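PDB 5N7Q: putative cathepsin d from Ixodes ricinus, which probably cleaves proteins as an aspartic endopeptidase of the pepsin family, and is captured here as the mature tick enzyme bound to pepstatin A. Local coordinates for residues A[139-144]-A[172-177]. Residues are numbered along the deposited sequence; the frame is centred on the assembly and turned at random.
Sequences PVFDNM and VLFGGI
Phe141 and Met144, one turn apart on the short helix 140-146, pack with Phe174 at the end of strand 170-174 in a small, buried, apolar helix-on-strand contact of the pepsin-like fold. Phe174 takes part in both halves of it. The edge of its ring meets the Phe141 ring, CD1 of Phe174 lying 3.7 Å from CD1 of Phe141, while the two side chains run past each other in opposite directions. Phe141 reaches the strand because its CG is anti to the backbone N (chi1 -169°), which carries the ring to Phe174 although the side chain leaves the helix pointing neither toward the strand nor away from it. Met144 supplies a Met-aromatic contact: its SD stands 4.7 Å from the centroid of the Phe174 ring, 33° off the ring normal. A bend at the end of the methionine chain (chi3 89°) brings CE within 3.9 Å of Phe174 CB, and the two side chains cross at about a right angle. Val172 CG1 lies over one face of the Phe174 ring, toward its rim. Phe174 and Gly175 are the central residues of a type II turn, Leu173 to Gly176, in which the chain leaves the strand, with Gly175 in a left-handed conformation. The Phe174 side chain lies about 10 Å from that of Asp36, a predicted catalytic aspartate. Strand 170-174 runs antiparallel to both 6-13 and 155-160; Phe156 of the latter meets Phe141 edge-to-face and also touches Phe174, while Met144 also touches Leu150 of a loop, Tyr6 of strand 6-13 and Val100 of strand 98-101.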
loop_
_atom_site.group_PDB
_atom_site.type_symbol
_atom_site.label_atom_id
_atom_site.label_comp_id
_atom_site.label_asym_id
_atom_site.label_seq_id
_atom_site.Cartn_x
_atom_site.Cartn_y
_atom_site.Cartn_z
ATOM N N PRO A 139 12.369 -9.166 -5.929
ATOM C CA PRO A 139 11.535 -7.978 -6.106
ATOM C C PRO A 139 12.248 -6.824 -6.786
ATOM O O PRO A 139 13.479 -6.748 -6.814
ATOM C CB PRO A 139 11.170 -7.586 -4.676
ATOM C CG PRO A 139 11.360 -8.841 -3.870
ATOM C CD PRO A 139 12.559 -9.475 -4.507
ATOM N N VAL A 140 11.453 -5.941 -7.358
ATOM C CA VAL A 140 11.959 -4.806 -8.105
ATOM C C VAL A 140 12.972 -4.000 -7.301
ATOM O O VAL A 140 14.081 -3.741 -7.786
ATOM C CB VAL A 140 10.824 -3.909 -8.623
ATOM C CG1 VAL A 140 11.388 -2.655 -9.270
ATOM C CG2 VAL A 140 9.994 -4.659 -9.647
ATOM N N PHE A 141 12.644 -3.654 -6.050
ATOM C CA PHE A 141 13.549 -2.794 -5.298
ATOM C C PHE A 141 14.831 -3.539 -4.982
ATOM O O PHE A 141 15.916 -2.973 -5.004
ATOM C CB PHE A 141 12.944 -2.262 -4.016
ATOM C CG PHE A 141 13.753 -1.164 -3.363
ATOM C CD1 PHE A 141 13.938 0.068 -4.006
ATOM C CD2 PHE A 141 14.316 -1.332 -2.101
ATOM C CE1 PHE A 141 14.674 1.091 -3.425
ATOM C CE2 PHE A 141 15.031 -0.306 -1.502
ATOM C CZ PHE A 141 15.201 0.920 -2.166
ATOM N N ASP A 142 14.701 -4.828 -4.654
ATOM C CA ASP A 142 15.885 -5.638 -4.425
ATOM C C ASP A 142 16.809 -5.714 -5.642
ATOM O O ASP A 142 18.044 -5.682 -5.527
ATOM C CB ASP A 142 15.441 -7.043 -4.050
ATOM C CG ASP A 142 15.038 -7.133 -2.606
ATOM O OD1 ASP A 142 13.978 -6.573 -2.262
ATOM O OD2 ASP A 142 15.804 -7.708 -1.815
ATOM N N ASN A 143 16.193 -5.816 -6.815
ATOM C CA ASN A 143 16.940 -5.834 -8.080
ATOM C C ASN A 143 17.629 -4.473 -8.348
ATOM O O ASN A 143 18.793 -4.433 -8.761
ATOM C CB ASN A 143 15.995 -6.217 -9.221
ATOM C CG ASN A 143 16.675 -6.995 -10.322
ATOM O OD1 ASN A 143 17.829 -7.421 -10.192
ATOM N ND2 ASN A 143 15.965 -7.179 -11.423
ATOM N N MET A 144 16.946 -3.371 -8.041
ATOM C CA MET A 144 17.552 -2.041 -8.079
ATOM C C MET A 144 18.772 -1.979 -7.171
ATOM O O MET A 144 19.838 -1.489 -7.591
ATOM C CB MET A 144 16.539 -0.975 -7.679
ATOM C CG MET A 144 15.448 -0.785 -8.712
ATOM S SD MET A 144 14.133 0.316 -8.173
ATOM C CE MET A 144 14.770 1.895 -8.700
ATOM N N VAL A 172 6.299 7.805 -5.107
ATOM C CA VAL A 172 7.275 6.905 -4.489
ATOM C C VAL A 172 8.652 7.373 -4.939
ATOM O O VAL A 172 8.919 7.363 -6.135
ATOM C CB VAL A 172 7.056 5.424 -4.854
ATOM C CG1 VAL A 172 8.060 4.578 -4.100
ATOM C CG2 VAL A 172 5.635 4.950 -4.529
ATOM N N LEU A 173 9.492 7.798 -4.002
ATOM C CA LEU A 173 10.841 8.251 -4.332
ATOM C C LEU A 173 11.821 7.134 -4.081
ATOM O O LEU A 173 12.115 6.791 -2.932
ATOM C CB LEU A 173 11.206 9.486 -3.523
ATOM C CG LEU A 173 12.590 10.076 -3.810
ATOM C CD1 LEU A 173 12.676 10.567 -5.235
ATOM C CD2 LEU A 173 12.818 11.243 -2.870
ATOM N N PHE A 174 12.337 6.560 -5.157
ATOM C CA PHE A 174 13.317 5.482 -5.037
ATOM C C PHE A 174 14.731 6.027 -4.833
ATOM O O PHE A 174 15.232 6.746 -5.695
ATOM C CB PHE A 174 13.254 4.575 -6.273
ATOM C CG PHE A 174 11.972 3.787 -6.362
ATOM C CD1 PHE A 174 11.835 2.610 -5.652
ATOM C CD2 PHE A 174 10.891 4.236 -7.090
ATOM C CE1 PHE A 174 10.649 1.893 -5.683
ATOM C CE2 PHE A 174 9.704 3.513 -7.139
ATOM C CZ PHE A 174 9.594 2.339 -6.446
ATOM N N GLY A 175 15.351 5.696 -3.700
ATOM C CA GLY A 175 16.727 6.130 -3.451
ATOM C C GLY A 175 16.854 7.491 -2.807
ATOM O O GLY A 175 17.896 8.121 -2.860
ATOM N N GLY A 176 15.802 7.955 -2.148
ATOM C CA GLY A 176 15.908 9.224 -1.447
ATOM C C GLY A 176 14.775 9.491 -0.478
ATOM O O GLY A 176 13.759 8.758 -0.465
ATOM N N ILE A 177 14.961 10.541 0.324
ATOM C CA ILE A 177 13.953 11.068 1.261
ATOM C C ILE A 177 13.827 12.545 0.945
ATOM O O ILE A 177 14.821 13.245 1.023
ATOM C CB ILE A 177 14.407 10.926 2.741
ATOM C CG1 ILE A 177 14.837 9.495 3.086
ATOM C CG2 ILE A 177 13.305 11.419 3.668
ATOM C CD1 ILE A 177 15.494 9.348 4.457
#